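Local atomic coordinates of phosphoenolpyruvate--protein phosphotransferase (PDB entry 5T12), a protein that probably passes the phosphoryl group of phosphoenolpyruvate to the carrier protein NPr in the nitrogen-metabolic phosphotransferase system, this chain being its N-terminal EIN part. Residues Ile13-Gln18 / Ala149-Phe154; Pro23-Val28 / Leu132-Leu137; Glu41-Ala46 / Ser97-Ala102; Arg212-Val217 / Val226-Val231. The protein carries 1 engineered substitution. One frame throughout, in Å; residues are numbered along the deposited sequence.

Interaction 1: residues Ile13-Gln18 / Ala149-Phe154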
loop_
_atom_site.group_PDB
_atom_site.type_symbol
_atom_site.label_atom_id
_atom_site.label_comp_id
_atom_site.label_asym_id
_atom_site.label_seq_id
_atom_site.Cartn_x
_atom_site.Cartn_y
_atom_site.Cartn_z
ATOM N N ILE A 13 -5.227 15.055 -9.431
ATOM C CA ILE A 13 -6.602 15.438 -9.137
ATOM C C ILE A 13 -7.468 14.190 -9.231
ATOM O O ILE A 13 -7.412 13.463 -10.228
ATOM C CB ILE A 13 -7.110 16.544 -10.085
ATOM C CG1 ILE A 13 -8.571 16.882 -9.781
ATOM C CG2 ILE A 13 -6.925 16.148 -11.549
ATOM C CD1 ILE A 13 -9.104 18.057 -10.571
ATOM N N ALA A 14 -8.249 13.931 -8.184
ATOM C CA ALA A 14 -9.065 12.727 -8.123
ATOM C C ALA A 14 -10.009 12.826 -6.936
ATOM O O ALA A 14 -9.857 13.688 -6.066
ATOM C CB ALA A 14 -8.204 11.462 -8.009
ATOM N N GLU A 15 -10.985 11.924 -6.917
ATOM C CA GLU A 15 -11.891 11.808 -5.783
ATOM C C GLU A 15 -11.145 11.285 -4.562
ATOM O O GLU A 15 -10.295 10.397 -4.668
ATOM C CB GLU A 15 -13.053 10.879 -6.143
ATOM C CG GLU A 15 -13.663 10.118 -4.975
ATOM C CD GLU A 15 -14.536 8.963 -5.431
ATOM O OE1 GLU A 15 -14.677 8.775 -6.657
ATOM O OE2 GLU A 15 -15.076 8.242 -4.567
ATOM N N GLY A 16 -11.454 11.851 -3.398
ATOM C CA GLY A 16 -10.858 11.371 -2.161
ATOM C C GLY A 16 -11.476 10.049 -1.730
ATOM O O GLY A 16 -12.676 9.821 -1.878
ATOM N N TRP A 17 -10.633 9.171 -1.191
ATOM C CA TRP A 17 -11.067 7.842 -0.772
ATOM C C TRP A 17 -10.412 7.498 0.556
ATOM O O TRP A 17 -9.183 7.410 0.640
ATOM C CB TRP A 17 -10.723 6.788 -1.830
ATOM C CG TRP A 17 -11.323 5.441 -1.554
ATOM C CD1 TRP A 17 -12.631 5.081 -1.698
ATOM C CD2 TRP A 17 -10.634 4.271 -1.091
ATOM N NE1 TRP A 17 -12.802 3.763 -1.350
ATOM C CE2 TRP A 17 -11.591 3.243 -0.974
ATOM C CE3 TRP A 17 -9.304 3.995 -0.761
ATOM C CZ2 TRP A 17 -11.259 1.959 -0.544
ATOM C CZ3 TRP A 17 -8.977 2.721 -0.335
ATOM C CH2 TRP A 17 -9.950 1.719 -0.228
ATOM N N GLN A 18 -11.230 7.307 1.587
ATOM C CA GLN A 18 -10.763 6.887 2.901
ATOM C C GLN A 18 -11.055 5.405 3.092
ATOM O O GLN A 18 -12.197 4.966 2.917
ATOM C CB GLN A 18 -11.435 7.693 4.013
ATOM C CG GLN A 18 -11.054 7.239 5.419
ATOM C CD GLN A 18 -12.066 7.659 6.468
ATOM O OE1 GLN A 18 -13.246 7.841 6.171
ATOM N NE2 GLN A 18 -11.607 7.812 7.705
ATOM N N ALA A 149 -13.850 -2.210 -5.103
ATOM C CA ALA A 149 -14.534 -1.173 -4.339
ATOM C C ALA A 149 -13.857 0.187 -4.443
ATOM O O ALA A 149 -14.376 1.159 -3.883
ATOM C CB ALA A 149 -14.635 -1.586 -2.871
ATOM N N TRP A 150 -12.724 0.280 -5.133
ATOM C CA TRP A 150 -12.025 1.539 -5.313
ATOM C C TRP A 150 -12.625 2.324 -6.477
ATOM O O TRP A 150 -13.180 1.738 -7.411
ATOM C CB TRP A 150 -10.544 1.292 -5.580
ATOM C CG TRP A 150 -9.892 0.354 -4.615
ATOM C CD1 TRP A 150 -9.565 0.612 -3.317
ATOM C CD2 TRP A 150 -9.468 -0.990 -4.876
ATOM N NE1 TRP A 150 -8.973 -0.489 -2.751
ATOM C CE2 TRP A 150 -8.899 -1.486 -3.688
ATOM C CE3 TRP A 150 -9.517 -1.822 -6.000
ATOM C CZ2 TRP A 150 -8.384 -2.778 -3.589
ATOM C CZ3 TRP A 150 -9.005 -3.102 -5.899
ATOM C CH2 TRP A 150 -8.446 -3.568 -4.702
ATOM N N PRO A 151 -12.529 3.650 -6.443
ATOM C CA PRO A 151 -12.888 4.446 -7.621
ATOM C C PRO A 151 -11.918 4.173 -8.762
ATOM O O PRO A 151 -10.870 3.550 -8.591
ATOM C CB PRO A 151 -12.782 5.893 -7.127
ATOM C CG PRO A 151 -12.828 5.799 -5.627
ATOM C CD PRO A 151 -12.179 4.495 -5.289
ATOM N N GLU A 152 -12.290 4.653 -9.952
ATOM C CA GLU A 152 -11.418 4.482 -11.111
ATOM C C GLU A 152 -10.069 5.150 -10.881
ATOM O O GLU A 152 -9.019 4.586 -11.208
ATOM C CB GLU A 152 -12.093 5.037 -12.363
ATOM C CG GLU A 152 -11.426 4.622 -13.662
ATOM C CD GLU A 152 -12.132 5.175 -14.881
ATOM O OE1 GLU A 152 -12.214 6.415 -15.011
ATOM O OE2 GLU A 152 -12.616 4.371 -15.706
ATOM N N ARG A 153 -10.082 6.356 -10.319
ATOM C CA ARG A 153 -8.893 7.031 -9.821
ATOM C C ARG A 153 -9.251 7.671 -8.490
ATOM O O ARG A 153 -10.360 8.186 -8.328
ATOM C CB ARG A 153 -8.387 8.101 -10.799
ATOM C CG ARG A 153 -7.929 7.570 -12.147
ATOM C CD ARG A 153 -6.673 6.726 -12.014
ATOM N NE ARG A 153 -5.992 6.570 -13.296
ATOM C CZ ARG A 153 -6.271 5.620 -14.181
ATOM N NH1 ARG A 153 -7.224 4.732 -13.927
ATOM N NH2 ARG A 153 -5.599 5.557 -15.322
ATOM N N PHE A 154 -8.327 7.628 -7.531
ATOM C CA PHE A 154 -8.614 8.205 -6.227
ATOM C C PHE A 154 -7.335 8.710 -5.578
ATOM O O PHE A 154 -6.225 8.302 -5.930
ATOM C CB PHE A 154 -9.320 7.201 -5.300
ATOM C CG PHE A 154 -8.507 5.974 -4.984
ATOM C CD1 PHE A 154 -8.594 4.847 -5.782
ATOM C CD2 PHE A 154 -7.676 5.940 -3.873
ATOM C CE1 PHE A 154 -7.857 3.713 -5.488
ATOM C CE2 PHE A 154 -6.936 4.810 -3.577
ATOM C CZ PHE A 154 -7.028 3.696 -4.385
HETATM O O HOH W 1 -11.295 10.175 -9.410
#
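W17 reaches from its strand into a bend formed by W150, P151 and F154, and its indole carries most of this contact. One face of that indole takes two neighbours. CD1 of W150 stands 3.3 Å from W17 CH2, in an offset edge-to-face pair in which W150 gives its edge and the ring planes lie at 70°. Further along the same face, P151 CD makes a CH-pi contact 4.0 Å from the centroid of the five-membered ring. F154 completes the aromatic cluster: W17 presents an edge to its face with centroids 5.1 Å apart, and W17 CB rests 3.8 Å from F154 CD2. W17 has its CG anti to the backbone N (chi1 -171°), which carries the indole out over the loop.

The setting is the alpha/beta part of EIN, where strand 11-18 runs parallel to strand 154-158 and the chain from A149 leads into the latter. E15 and W17 bond through their backbones to I155, so F154 arrives just ahead of regular pairing, its CA 3.2 Å from E15 O in a CA-H...O contact. P151 also lies against the carboxylate of E15, with CB 3.5 Å from OE1 and CG equally near OE2. Outside the two segments, the ring of H211 also meets the indole, with the planes at about 55°.

Interaction 2: residues Pro23-Val28 / Leu132-Leu137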
loop_
_atom_site.group_PDB
_atom_site.type_symbol
_atom_site.label_atom_id
_atom_site.label_comp_id
_atom_site.label_asym_id
_atom_site.label_seq_id
_atom_site.Cartn_x
_atom_site.Cartn_y
_atom_site.Cartn_z
ATOM N N PRO A 23 -7.329 -3.802 8.106
ATOM C CA PRO A 23 -6.437 -4.345 7.076
ATOM C C PRO A 23 -6.828 -5.763 6.687
ATOM O O PRO A 23 -7.545 -6.464 7.406
ATOM C CB PRO A 23 -5.055 -4.309 7.741
ATOM C CG PRO A 23 -5.330 -4.223 9.206
ATOM C CD PRO A 23 -6.596 -3.434 9.329
ATOM N N LEU A 24 -6.338 -6.181 5.518
ATOM C CA LEU A 24 -6.683 -7.499 4.991
ATOM C C LEU A 24 -6.218 -8.618 5.913
ATOM O O LEU A 24 -6.871 -9.663 5.993
ATOM C CB LEU A 24 -6.086 -7.674 3.594
ATOM C CG LEU A 24 -6.949 -7.315 2.380
ATOM C CD1 LEU A 24 -7.738 -6.030 2.597
ATOM C CD2 LEU A 24 -6.082 -7.198 1.136
ATOM N N MET A 25 -5.101 -8.418 6.617
ATOM C CA MET A 25 -4.607 -9.445 7.528
ATOM C C MET A 25 -5.565 -9.665 8.693
ATOM O O MET A 25 -5.813 -10.809 9.092
ATOM C CB MET A 25 -3.218 -9.066 8.041
ATOM C CG MET A 25 -2.115 -9.190 7.002
ATOM S SD MET A 25 -1.696 -10.905 6.639
ATOM C CE MET A 25 -1.107 -11.447 8.238
ATOM N N GLU A 26 -6.122 -8.586 9.245
ATOM C CA GLU A 26 -6.965 -8.689 10.430
ATOM C C GLU A 26 -8.385 -9.148 10.125
ATOM O O GLU A 26 -9.128 -9.458 11.062
ATOM C CB GLU A 26 -7.012 -7.348 11.165
ATOM C CG GLU A 26 -5.668 -6.887 11.707
ATOM C CD GLU A 26 -5.793 -5.702 12.644
ATOM O OE1 GLU A 26 -6.890 -5.502 13.207
ATOM O OE2 GLU A 26 -4.797 -4.969 12.817
ATOM N N GLN A 27 -8.786 -9.195 8.855
ATOM C CA GLN A 27 -10.114 -9.674 8.488
ATOM C C GLN A 27 -10.080 -11.050 7.836
ATOM O O GLN A 27 -11.094 -11.488 7.282
ATOM C CB GLN A 27 -10.817 -8.663 7.576
ATOM C CG GLN A 27 -10.188 -8.467 6.208
ATOM C CD GLN A 27 -10.794 -7.287 5.469
ATOM O OE1 GLN A 27 -11.032 -6.231 6.056
ATOM N NE2 GLN A 27 -11.055 -7.464 4.179
ATOM N N VAL A 28 -8.945 -11.739 7.887
ATOM C CA VAL A 28 -8.864 -13.141 7.496
ATOM C C VAL A 28 -9.217 -13.993 8.706
ATOM O O VAL A 28 -8.730 -13.743 9.815
ATOM C CB VAL A 28 -7.463 -13.490 6.966
ATOM C CG1 VAL A 28 -7.302 -14.999 6.828
ATOM C CG2 VAL A 28 -7.215 -12.813 5.631
ATOM N N LEU A 132 4.341 -7.699 3.240
ATOM C CA LEU A 132 4.406 -8.756 2.236
ATOM C C LEU A 132 3.199 -9.679 2.334
ATOM O O LEU A 132 2.669 -10.132 1.312
ATOM C CB LEU A 132 5.702 -9.553 2.387
ATOM C CG LEU A 132 6.890 -9.137 1.513
ATOM C CD1 LEU A 132 7.331 -7.713 1.816
ATOM C CD2 LEU A 132 8.049 -10.108 1.686
ATOM N N GLY A 133 2.749 -9.970 3.556
ATOM C CA GLY A 133 1.531 -10.744 3.716
ATOM C C GLY A 133 0.310 -10.008 3.202
ATOM O O GLY A 133 -0.565 -10.604 2.569
ATOM N N GLN A 134 0.234 -8.701 3.470
ATOM C CA GLN A 134 -0.842 -7.886 2.913
ATOM C C GLN A 134 -0.843 -7.943 1.392
ATOM O O GLN A 134 -1.906 -8.028 0.766
ATOM C CB GLN A 134 -0.701 -6.441 3.392
ATOM C CG GLN A 134 -1.079 -6.218 4.845
ATOM C CD GLN A 134 -2.539 -5.850 5.014
ATOM O OE1 GLN A 134 -3.356 -6.671 5.427
ATOM N NE2 GLN A 134 -2.874 -4.605 4.695
ATOM N N ARG A 135 0.343 -7.906 0.780
ATOM C CA ARG A 135 0.425 -7.962 -0.676
ATOM C C ARG A 135 0.048 -9.344 -1.195
ATOM O O ARG A 135 -0.562 -9.465 -2.265
ATOM C CB ARG A 135 1.830 -7.577 -1.135
ATOM C CG ARG A 135 1.906 -7.131 -2.585
ATOM C CD ARG A 135 1.052 -5.895 -2.810
ATOM N NE ARG A 135 0.962 -5.534 -4.221
ATOM C CZ ARG A 135 0.163 -4.584 -4.699
ATOM N NH1 ARG A 135 -0.620 -3.898 -3.878
ATOM N NH2 ARG A 135 0.145 -4.324 -5.998
ATOM N N LEU A 136 0.405 -10.395 -0.455
ATOM C CA LEU A 136 -0.005 -11.746 -0.830
ATOM C C LEU A 136 -1.523 -11.867 -0.849
ATOM O O LEU A 136 -2.103 -12.432 -1.785
ATOM C CB LEU A 136 0.609 -12.764 0.133
ATOM C CG LEU A 136 1.774 -13.607 -0.392
ATOM C CD1 LEU A 136 2.752 -12.744 -1.166
ATOM C CD2 LEU A 136 2.478 -14.317 0.755
ATOM N N LEU A 137 -2.187 -11.337 0.182
ATOM C CA LEU A 137 -3.646 -11.340 0.210
ATOM C C LEU A 137 -4.227 -10.472 -0.899
ATOM O O LEU A 137 -5.335 -10.740 -1.380
ATOM C CB LEU A 137 -4.144 -10.859 1.574
ATOM C CG LEU A 137 -3.751 -11.700 2.790
ATOM C CD1 LEU A 137 -4.253 -11.053 4.072
ATOM C CD2 LEU A 137 -4.289 -13.113 2.652
#
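M25 and Q134 meet where the loop from P23 to V28 crosses helix 126-140, and the glutamine side chain is the one to follow. From CB its CG lies beside the backbone N (chi1 -74°), and a second bend at chi2 of -91° turns the amide toward the loop. CG packs 3.8 Å from CG of M25. CD comes next, 3.8 Å from L24 N. At the tip Q134 OE1 accepts a hydrogen bond from M25 N at 2.7 Å, with the donor almost in line with the C=O and an N-H...O angle of 142°. L24 N is also close to OE1, but its angle is too poor for a bond. NE2 passes CB of P23 and donates to T164 O and to OE2 of E168.

One helical turn on, L137 supplies the apolar half. Its CD1 touches M25 SD at 3.6 Å, V28 CG2 at 3.8 Å and L24 CB at 3.9 Å, against the loop, in which M25-V28 form a type I turn. This loop links strand 11-18 of the alpha/beta part with helix 36-61 of the helical part of EIN. Since the oxygen of Q134 accepts from the loop while its nitrogen donates to two acceptors beyond it, the amide has one sensible way round, and its rotation is probably well fixed.

Interaction 3: residues Glu41-Ala46 / Ser97-Ala102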
loop_
_atom_site.group_PDB
_atom_site.type_symbol
_atom_site.label_atom_id
_atom_site.label_comp_id
_atom_site.label_asym_id
_atom_site.label_seq_id
_atom_site.Cartn_x
_atom_site.Cartn_y
_atom_site.Cartn_z
ATOM N N GLU A 41 -2.642 -24.390 -5.588
ATOM C CA GLU A 41 -2.491 -23.722 -6.877
ATOM C C GLU A 41 -2.740 -22.225 -6.755
ATOM O O GLU A 41 -2.099 -21.425 -7.446
ATOM C CB GLU A 41 -3.431 -24.349 -7.907
ATOM C CG GLU A 41 -3.022 -25.748 -8.344
ATOM C CD GLU A 41 -4.060 -26.421 -9.220
ATOM O OE1 GLU A 41 -5.140 -25.831 -9.431
ATOM O OE2 GLU A 41 -3.795 -27.544 -9.699
ATOM N N ARG A 42 -3.669 -21.825 -5.882
ATOM C CA ARG A 42 -3.898 -20.404 -5.649
ATOM C C ARG A 42 -2.706 -19.749 -4.963
ATOM O O ARG A 42 -2.434 -18.565 -5.191
ATOM C CB ARG A 42 -5.156 -20.201 -4.806
ATOM C CG ARG A 42 -6.444 -20.684 -5.447
ATOM C CD ARG A 42 -7.601 -20.503 -4.482
ATOM N NE ARG A 42 -7.720 -19.117 -4.041
ATOM C CZ ARG A 42 -8.175 -18.749 -2.847
ATOM N NH1 ARG A 42 -8.545 -19.669 -1.967
ATOM N NH2 ARG A 42 -8.250 -17.464 -2.530
ATOM N N LEU A 43 -1.988 -20.499 -4.124
ATOM C CA LEU A 43 -0.842 -19.942 -3.417
ATOM C C LEU A 43 0.359 -19.768 -4.338
ATOM O O LEU A 43 1.043 -18.740 -4.280
ATOM C CB LEU A 43 -0.478 -20.831 -2.227
ATOM C CG LEU A 43 -1.253 -20.537 -0.943
ATOM C CD1 LEU A 43 -1.111 -21.676 0.046
ATOM C CD2 LEU A 43 -0.767 -19.237 -0.326
ATOM N N THR A 44 0.633 -20.759 -5.191
ATOM C CA THR A 44 1.740 -20.629 -6.133
ATOM C C THR A 44 1.496 -19.502 -7.128
ATOM O O THR A 44 2.451 -18.886 -7.616
ATOM C CB THR A 44 1.969 -21.947 -6.872
ATOM O OG1 THR A 44 0.745 -22.374 -7.483
ATOM C CG2 THR A 44 2.452 -23.023 -5.910
ATOM N N GLY A 45 0.231 -19.217 -7.440
ATOM C CA GLY A 45 -0.067 -18.093 -8.309
ATOM C C GLY A 45 0.209 -16.758 -7.643
ATOM O O GLY A 45 0.753 -15.843 -8.267
ATOM N N ALA A 46 -0.154 -16.629 -6.365
ATOM C CA ALA A 46 0.063 -15.371 -5.658
ATOM C C ALA A 46 1.539 -15.149 -5.354
ATOM O O ALA A 46 2.036 -14.021 -5.457
ATOM C CB ALA A 46 -0.759 -15.344 -4.369
ATOM N N SER A 97 -6.543 -25.838 5.559
ATOM C CA SER A 97 -6.709 -24.395 5.627
ATOM C C SER A 97 -6.788 -23.799 4.228
ATOM O O SER A 97 -6.166 -24.294 3.283
ATOM C CB SER A 97 -5.557 -23.740 6.398
ATOM O OG SER A 97 -5.452 -24.259 7.712
ATOM N N VAL A 98 -7.566 -22.725 4.106
ATOM C CA VAL A 98 -7.636 -21.979 2.858
ATOM C C VAL A 98 -6.380 -21.124 2.705
ATOM O O VAL A 98 -5.674 -20.830 3.674
ATOM C CB VAL A 98 -8.921 -21.128 2.809
ATOM C CG1 VAL A 98 -9.161 -20.556 1.420
ATOM C CG2 VAL A 98 -10.110 -21.968 3.227
ATOM N N ALA A 99 -6.089 -20.740 1.458
ATOM C CA ALA A 99 -4.848 -20.029 1.159
ATOM C C ALA A 99 -4.725 -18.741 1.965
ATOM O O ALA A 99 -3.620 -18.360 2.372
ATOM C CB ALA A 99 -4.765 -19.732 -0.338
ATOM N N GLU A 100 -5.846 -18.056 2.211
ATOM C CA GLU A 100 -5.793 -16.803 2.957
ATOM C C GLU A 100 -5.353 -17.028 4.399
ATOM O O GLU A 100 -4.523 -16.277 4.923
ATOM C CB GLU A 100 -7.153 -16.103 2.914
ATOM C CG GLU A 100 -7.468 -15.417 1.591
ATOM C CD GLU A 100 -7.895 -16.387 0.505
ATOM O OE1 GLU A 100 -8.051 -17.589 0.803
ATOM O OE2 GLU A 100 -8.082 -15.946 -0.648
ATOM N N TRP A 101 -5.899 -18.054 5.057
ATOM C CA TRP A 101 -5.494 -18.346 6.429
ATOM C C TRP A 101 -4.055 -18.839 6.488
ATOM O O TRP A 101 -3.328 -18.536 7.442
ATOM C CB TRP A 101 -6.443 -19.374 7.047
ATOM C CG TRP A 101 -6.053 -19.805 8.429
ATOM C CD1 TRP A 101 -5.457 -20.981 8.782
ATOM C CD2 TRP A 101 -6.231 -19.065 9.643
ATOM N NE1 TRP A 101 -5.256 -21.020 10.140
ATOM C CE2 TRP A 101 -5.722 -19.855 10.692
ATOM C CE3 TRP A 101 -6.771 -17.810 9.944
ATOM C CZ2 TRP A 101 -5.738 -19.434 12.018
ATOM C CZ3 TRP A 101 -6.789 -17.396 11.261
ATOM C CH2 TRP A 101 -6.273 -18.205 12.283
ATOM N N ALA A 102 -3.625 -19.597 5.476
ATOM C CA ALA A 102 -2.247 -20.075 5.443
ATOM C C ALA A 102 -1.266 -18.914 5.352
ATOM O O ALA A 102 -0.187 -18.952 5.955
ATOM C CB ALA A 102 -2.052 -21.038 4.274
#
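L43 drives its branched end against A99, and this is the close-packed half of the contact. CG of L43 lies 3.7 Å from A99 CB, and CD2 sits 4.0 Å from the same methyl. Because alanine is so small, the two backbones come near: the CA atoms of L43 and A99 are 6.1 Å apart. Further in, CD1 of L43 reaches CB of A102 at 4.4 Å, and L89 and V93 of helix 83-94 also touch the leucine, so this side is buried.

Helices 36-61, 83-94 and 99-115 belong to the helical subdomain of EIN, which in related enzymes of phosphotransferase systems forms the docking surface for the phosphocarrier protein. Here the first of them lies against the opening turn of the last, with V98 at the N-cap position.

The outer side is polar and partly open to solvent. R42, bent at chi3 (56°), brings its guanidinium over the start of that helix. NH2 forms a salt bridge with OE2 of E100; the modelled 2.4 Å separation of R42 NH2 and E100 OE2 is doubtfully short, and the two groups are twisted 35° apart. V98 CG1 meets the guanidinium at its edge, 3.6 Å from NH1, while the methyl of A99 lies under one face. The guanidinium has a second charged mate: NH1 bridges to OE1 of E39, which also accepts from A99 N. With an alanine in place of R42, E100 and E39 would probably lose their shared positive partner, and the methyl of A99 the flat group that lies over it.

Interaction 4: residues Arg212-Val217 / Val226-Val231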
loop_
_atom_site.group_PDB
_atom_site.type_symbol
_atom_site.label_atom_id
_atom_site.label_comp_id
_atom_site.label_asym_id
_atom_site.label_seq_id
_atom_site.Cartn_x
_atom_site.Cartn_y
_atom_site.Cartn_z
ATOM N N ARG A 212 -15.185 10.897 -0.732
ATOM C CA ARG A 212 -16.166 11.154 -1.788
ATOM C C ARG A 212 -16.155 12.605 -2.262
ATOM O O ARG A 212 -17.176 13.115 -2.728
ATOM C CB ARG A 212 -17.584 10.768 -1.356
ATOM C CG ARG A 212 -17.749 9.343 -0.881
ATOM C CD ARG A 212 -19.037 9.232 -0.099
ATOM N NE ARG A 212 -19.187 7.943 0.560
ATOM C CZ ARG A 212 -19.840 7.776 1.704
ATOM N NH1 ARG A 212 -20.383 8.822 2.312
ATOM N NH2 ARG A 212 -19.940 6.571 2.247
ATOM N N ARG A 213 -15.021 13.292 -2.152
ATOM C CA ARG A 213 -14.900 14.650 -2.662
ATOM C C ARG A 213 -13.704 14.755 -3.593
ATOM O O ARG A 213 -12.665 14.128 -3.360
ATOM C CB ARG A 213 -14.757 15.675 -1.530
ATOM C CG ARG A 213 -16.042 15.970 -0.773
ATOM C CD ARG A 213 -16.033 17.395 -0.238
ATOM N NE ARG A 213 -16.925 17.559 0.905
ATOM C CZ ARG A 213 -17.089 18.702 1.563
ATOM N NH1 ARG A 213 -16.424 19.786 1.189
ATOM N NH2 ARG A 213 -17.918 18.761 2.596
ATOM N N THR A 214 -13.854 15.558 -4.644
ATOM C CA THR A 214 -12.754 15.808 -5.565
ATOM C C THR A 214 -11.657 16.602 -4.867
ATOM O O THR A 214 -11.930 17.596 -4.187
ATOM C CB THR A 214 -13.249 16.566 -6.797
ATOM O OG1 THR A 214 -14.225 15.775 -7.488
ATOM C CG2 THR A 214 -12.091 16.869 -7.740
ATOM N N LEU A 215 -10.414 16.162 -5.037
ATOM C CA LEU A 215 -9.269 16.796 -4.404
ATOM C C LEU A 215 -8.159 17.000 -5.423
ATOM O O LEU A 215 -8.017 16.226 -6.375
ATOM C CB LEU A 215 -8.734 15.954 -3.236
ATOM C CG LEU A 215 -9.723 15.438 -2.190
ATOM C CD1 LEU A 215 -9.029 14.453 -1.263
ATOM C CD2 LEU A 215 -10.328 16.583 -1.398
ATOM N N ILE A 216 -7.374 18.053 -5.216
ATOM C CA ILE A 216 -6.125 18.272 -5.937
ATOM C C ILE A 216 -5.000 18.260 -4.914
ATOM O O ILE A 216 -4.957 19.118 -4.023
ATOM C CB ILE A 216 -6.125 19.593 -6.723
ATOM C CG1 ILE A 216 -7.254 19.619 -7.754
ATOM C CG2 ILE A 216 -4.780 19.797 -7.410
ATOM C CD1 ILE A 216 -7.239 20.854 -8.632
ATOM N N VAL A 217 -4.097 17.293 -5.034
ATOM C CA VAL A 217 -2.927 17.203 -4.170
ATOM C C VAL A 217 -1.729 17.759 -4.927
ATOM O O VAL A 217 -1.452 17.348 -6.061
ATOM C CB VAL A 217 -2.681 15.756 -3.703
ATOM C CG1 VAL A 217 -2.723 14.787 -4.876
ATOM C CG2 VAL A 217 -1.354 15.653 -2.964
ATOM N N VAL A 226 -9.598 21.474 -1.964
ATOM C CA VAL A 226 -10.851 20.749 -1.785
ATOM C C VAL A 226 -11.916 21.407 -2.654
ATOM O O VAL A 226 -12.179 22.608 -2.514
ATOM C CB VAL A 226 -11.280 20.725 -0.309
ATOM C CG1 VAL A 226 -12.457 19.789 -0.115
ATOM C CG2 VAL A 226 -10.111 20.320 0.578
ATOM N N ASP A 227 -12.525 20.617 -3.549
ATOM C CA ASP A 227 -13.655 20.998 -4.393
ATOM C C ASP A 227 -13.246 21.997 -5.470
ATOM O O ASP A 227 -13.764 23.122 -5.485
ATOM C CB ASP A 227 -14.782 21.606 -3.557
ATOM C CG ASP A 227 -15.301 20.664 -2.495
ATOM O OD1 ASP A 227 -15.515 19.468 -2.803
ATOM O OD2 ASP A 227 -15.498 21.121 -1.348
ATOM N N PRO A 228 -12.322 21.641 -6.393
ATOM C CA PRO A 228 -11.756 22.674 -7.275
ATOM C C PRO A 228 -12.743 23.252 -8.277
ATOM O O PRO A 228 -12.516 24.357 -8.781
ATOM C CB PRO A 228 -10.613 21.940 -7.992
ATOM C CG PRO A 228 -10.972 20.497 -7.908
ATOM C CD PRO A 228 -11.632 20.349 -6.566
ATOM N N GLU A 229 -13.841 22.546 -8.555
ATOM C CA GLU A 229 -14.736 22.991 -9.621
ATOM C C GLU A 229 -15.418 24.315 -9.298
ATOM O O GLU A 229 -15.409 25.204 -10.165
ATOM C CB GLU A 229 -15.738 21.881 -9.950
ATOM C CG GLU A 229 -16.652 22.222 -11.122
ATOM C CD GLU A 229 -17.749 21.200 -11.339
ATOM O OE1 GLU A 229 -18.606 21.039 -10.447
ATOM O OE2 GLU A 229 -17.756 20.563 -12.411
ATOM N N PRO A 230 -16.033 24.520 -8.123
ATOM C CA PRO A 230 -16.524 25.873 -7.796
ATOM C C PRO A 230 -15.484 26.973 -7.940
ATOM O O PRO A 230 -15.818 28.066 -8.413
ATOM C CB PRO A 230 -16.986 25.723 -6.342
ATOM C CG PRO A 230 -17.472 24.327 -6.273
ATOM C CD PRO A 230 -16.580 23.517 -7.188
ATOM N N VAL A 231 -14.236 26.726 -7.536
ATOM C CA VAL A 231 -13.205 27.752 -7.665
ATOM C C VAL A 231 -12.903 28.021 -9.134
ATOM O O VAL A 231 -12.642 29.164 -9.532
ATOM C CB VAL A 231 -11.941 27.340 -6.889
ATOM C CG1 VAL A 231 -10.879 28.426 -6.975
ATOM C CG2 VAL A 231 -12.284 27.037 -5.437
#
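R213 reaches across to D227 with its chain extended from CG to NE, so that CD passes 3.3 Å from D227 OD1 before NH1 meets OD2 at 3.0 Å. This salt bridge includes a hydrogen bond, but a weak one, bent to 132°. The aspartate can answer because its backbone turns into a left-handed conformation (phi 70°) and its CG sits beside its own N (chi1 -59°), swinging the carboxylate back toward R213. D227 N gives the firmer bond, 3.1 Å to T214 O. A leucine in place of D227 would probably leave R213 without its charged mate and its guanidinium free to swing.

P228 follows at once, packing its ring against two side chains: CD is 3.7 Å from CG2 of T214, and CB lies 3.6 Å from I216 CD1. L215 and V226 form an antiparallel non-hydrogen-bonded pair, side by side, with CD2 of L215 4.1 Å from V226 CG1.

The pair lies at the open end of the hairpin of strands 214-218 and 223-226. L210 touches both L215 and V226, while strand 11-18 flanks the hairpin, its I13 packing on T214, I216 and P228 where helix 228-241 departs.

Interactions 1 and 4 are surface contacts on one mixed sheet: strands 11-18 and 214-218 are neighbours, joined by probable backbone hydrogen bonds such as A14 O to L215 N. Interactions 2 and 3 are partly buried and belong to the helical part, where they touch through V28 and L137 against E100. Chemistry differs with place. Interaction 1 relies on aromatic rings, and 2 on one buried amide among apolar groups. Both 3 and 4 set an arginine-carboxylate pair beside apolar packing, yet their centres are about 41 Å apart, on opposite sides of the chain's centre. Interaction 2 ties the linking loop to helix 126-140.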